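PDB 3KDR: HK97 Family Phage Portal Protein from Corynebacterium diphtheriae, which probably forms, as a phage portal protein, the ring through which DNA enters and leaves the capsid. Local coordinates for residues C[152-157]-C[203-208]. Sequence-based numbering, arbitrary orientation.
Sequences QNPAAL and HEMAKE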
ATOM      1  N   GLN C 152      24.474  11.380 -17.268  1.00 20.61           N
ATOM      2  CA  GLN C 152      25.586  12.106 -16.695  1.00 21.01           C
ATOM      3  C   GLN C 152      25.616  13.569 -17.037  1.00 20.90           C
ATOM      4  O   GLN C 152      26.111  14.333 -16.204  1.00 21.89           O
ATOM      5  CB  GLN C 152      26.917  11.470 -17.086  1.00 21.43           C
ATOM      6  CG  GLN C 152      27.310  10.373 -16.146  1.00 21.99           C
ATOM      7  CD  GLN C 152      28.671   9.846 -16.424  1.00 23.26           C
ATOM      8  OE1 GLN C 152      28.876   9.113 -17.407  1.00 22.45           O
ATOM      9  NE2 GLN C 152      29.638  10.208 -15.556  1.00 23.93           N
ATOM     10  N   ASN C 153      25.103  13.940 -18.228  1.00 20.26           N
ATOM     11  CA  ASN C 153      24.986  15.347 -18.710  1.00 19.52           C
ATOM     12  C   ASN C 153      23.580  15.764 -19.058  1.00 18.29           C
ATOM     13  O   ASN C 153      23.232  15.867 -20.217  1.00 18.10           O
ATOM     14  CB  ASN C 153      25.830  15.551 -19.948  1.00 19.59           C
ATOM     15  CG  ASN C 153      27.241  15.618 -19.618  1.00 20.66           C
ATOM     16  OD1 ASN C 153      27.801  16.722 -19.596  1.00 25.21           O
ATOM     17  ND2 ASN C 153      27.851  14.463 -19.273  1.00 17.78           N
ATOM     18  N   PRO C 154      22.769  15.989 -18.051  1.00 17.50           N
ATOM     19  CA  PRO C 154      21.358  16.232 -18.178  1.00 17.43           C
ATOM     20  C   PRO C 154      20.997  17.462 -18.929  1.00 16.91           C
ATOM     21  O   PRO C 154      19.961  17.513 -19.509  1.00 16.94           O
ATOM     22  CB  PRO C 154      20.918  16.423 -16.732  1.00 18.17           C
ATOM     23  CG  PRO C 154      22.124  16.148 -15.880  1.00 17.92           C
ATOM     24  CD  PRO C 154      23.124  15.550 -16.701  1.00 17.56           C
ATOM     25  N   ALA C 155      21.843  18.470 -18.888  1.00 17.18           N
ATOM     26  CA  ALA C 155      21.562  19.740 -19.542  1.00 16.83           C
ATOM     27  C   ALA C 155      22.133  19.746 -20.960  1.00 16.61           C
ATOM     28  O   ALA C 155      23.340  19.672 -21.163  1.00 15.61           O
ATOM     29  CB  ALA C 155      22.125  20.889 -18.696  1.00 16.24           C
ATOM     30  N   ALA C 156      21.245  19.816 -21.941  1.00 17.26           N
ATOM     31  CA  ALA C 156      21.643  19.747 -23.364  1.00 17.67           C
ATOM     32  C   ALA C 156      22.404  20.977 -23.777  1.00 17.91           C
ATOM     33  O   ALA C 156      23.237  20.893 -24.659  1.00 18.50           O
ATOM     34  CB  ALA C 156      20.431  19.586 -24.293  1.00 17.19           C
ATOM     35  N   LEU C 157      22.112  22.122 -23.170  1.00 17.60           N
ATOM     36  CA  LEU C 157      22.707  23.356 -23.638  1.00 17.28           C
ATOM     37  C   LEU C 157      23.394  24.139 -22.561  1.00 15.89           C
ATOM     38  O   LEU C 157      22.782  24.469 -21.594  1.00 16.29           O
ATOM     39  CB  LEU C 157      21.641  24.247 -24.262  1.00 17.31           C
ATOM     40  CG  LEU C 157      22.322  25.337 -25.074  1.00 18.76           C
ATOM     41  CD1 LEU C 157      22.151  25.114 -26.562  1.00 18.59           C
ATOM     42  CD2 LEU C 157      21.720  26.600 -24.637  1.00 21.27           C
ATOM     43  N   HIS C 203      20.962  24.828 -19.354  1.00 17.60           N
ATOM     44  CA  HIS C 203      19.640  24.985 -19.932  1.00 17.86           C
ATOM     45  C   HIS C 203      19.259  23.696 -20.579  1.00 18.02           C
ATOM     46  O   HIS C 203      20.144  22.933 -20.982  1.00 18.10           O
ATOM     47  CB  HIS C 203      19.664  26.088 -20.984  1.00 18.54           C
ATOM     48  CG  HIS C 203      19.730  27.464 -20.400  1.00 17.79           C
ATOM     49  ND1 HIS C 203      20.842  28.263 -20.488  1.00 12.92           N
ATOM     50  CD2 HIS C 203      18.833  28.139 -19.648  1.00 17.67           C
ATOM     51  CE1 HIS C 203      20.603  29.394 -19.866  1.00 14.17           C
ATOM     52  NE2 HIS C 203      19.391  29.347 -19.353  1.00 15.65           N
ATOM     53  N   GLU C 204      17.955  23.446 -20.675  1.00 18.12           N
ATOM     54  CA  GLU C 204      17.420  22.227 -21.288  1.00 18.60           C
ATOM     55  C   GLU C 204      17.657  20.982 -20.459  1.00 18.99           C
ATOM     56  O   GLU C 204      18.133  19.939 -20.964  1.00 18.19           O
ATOM     57  CB  GLU C 204      18.058  21.970 -22.651  1.00 18.93           C
ATOM     58  CG  GLU C 204      18.194  23.175 -23.511  1.00 19.88           C
ATOM     59  CD  GLU C 204      17.008  23.409 -24.360  1.00 20.99           C
ATOM     60  OE1 GLU C 204      15.834  23.219 -23.874  1.00 25.82           O
ATOM     61  OE2 GLU C 204      17.278  23.788 -25.516  1.00 18.56           O
HETATM   62  N   MSE C 205      17.323  21.064 -19.187  1.00 19.97           N
HETATM   63  CA  MSE C 205      17.524  19.910 -18.359  1.00 20.89           C
HETATM   64  C   MSE C 205      16.532  18.880 -18.773  1.00 19.15           C
HETATM   65  O   MSE C 205      15.377  19.176 -18.874  1.00 19.23           O
HETATM   66  CB  MSE C 205      17.310  20.219 -16.902  1.00 22.49           C
HETATM   67  CG  MSE C 205      18.032  19.227 -16.031  1.00 29.35           C
HETATM   68 SE   MSE C 205      19.815  19.950 -15.809  1.00 49.24          SE
HETATM   69  CE  MSE C 205      20.190  19.346 -13.927  1.00 45.86           C
ATOM     70  N   ALA C 206      16.998  17.665 -18.993  1.00 17.86           N
ATOM     71  CA  ALA C 206      16.165  16.548 -19.341  1.00 16.39           C
ATOM     72  C   ALA C 206      15.207  16.142 -18.252  1.00 16.03           C
ATOM     73  O   ALA C 206      15.449  16.321 -17.048  1.00 15.56           O
ATOM     74  CB  ALA C 206      17.015  15.417 -19.660  1.00 15.77           C
ATOM     75  N   LYS C 207      14.113  15.561 -18.703  1.00 15.98           N
ATOM     76  CA  LYS C 207      13.066  15.068 -17.824  1.00 16.38           C
ATOM     77  C   LYS C 207      13.333  13.641 -17.570  1.00 15.96           C
ATOM     78  O   LYS C 207      13.126  12.862 -18.473  1.00 16.07           O
ATOM     79  CB  LYS C 207      11.724  15.148 -18.540  1.00 16.57           C
ATOM     80  CG  LYS C 207      11.339  16.525 -18.934  1.00 17.58           C
ATOM     81  CD  LYS C 207      11.552  17.485 -17.768  1.00 18.99           C
ATOM     82  CE  LYS C 207      10.433  18.502 -17.635  1.00 21.06           C
ATOM     83  NZ  LYS C 207       9.935  18.560 -16.240  1.00 20.23           N
ATOM     84  N   GLU C 208      13.797  13.266 -16.381  1.00 15.63           N
ATOM     85  CA  GLU C 208      14.226  11.885 -16.223  1.00 15.69           C
ATOM     86  C   GLU C 208      13.063  10.924 -16.271  1.00 14.44           C
ATOM     87  O   GLU C 208      13.135   9.880 -16.868  1.00 13.84           O
ATOM     88  CB  GLU C 208      15.101  11.664 -14.995  1.00 16.29           C
ATOM     89  CG  GLU C 208      14.481  11.942 -13.675  1.00 18.67           C
ATOM     90  CD  GLU C 208      15.403  11.605 -12.505  1.00 21.75           C
ATOM     91  OE1 GLU C 208      16.445  10.949 -12.738  1.00 23.90           O
ATOM     92  OE2 GLU C 208      15.073  11.980 -11.344  1.00 25.15           O
TER
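L157 and H203 pair backbone to backbone in both directions: H203 N gives its hydrogen to L157 O at 2.9 Å, and L157 N reaches back to H203 O at 3.1 Å, the two bonds of an antiparallel hydrogen-bonded pair. Next along, A156 N bonds to E204 O at 3.3 Å; the bond is straight at the hydrogen (172°), but the donor sits well above the carbonyl plane. A206 N then closes the row on P154 O at 3.0 Å. A156, with a helical backbone, and E204, with a left-handed one, break the regular alternation: two residues on from L157 and H203, where a second hydrogen-bonded pair would be expected, A155 and M205 form a non-hydrogen-bonded one.

On their face, the M205 selenium touches A155 CB and P154 CB, each at 3.8 Å. The selenomethionine chain starts with CG anti to the backbone N (chi1 -157°) and bends at chi2, which brings SE against these two carbons. Beside the row, E204 lays its aliphatic part along the first strand, CB on A156 CB and CG on L157 CB at 3.7 Å.

The E204 carboxylate reaches a second subunit, where OE2 makes a salt bridge to R184, while A155 N is hydrogen-bonded to E204 OE1 of a third. Main-chain bonds thus join the base of the two-stranded antiparallel sheet of 155-162 and 198-205 where helices 134-152 and 208-225 meet it, and E204 ties that junction to neighbouring subunits of the twelve-chain assembly.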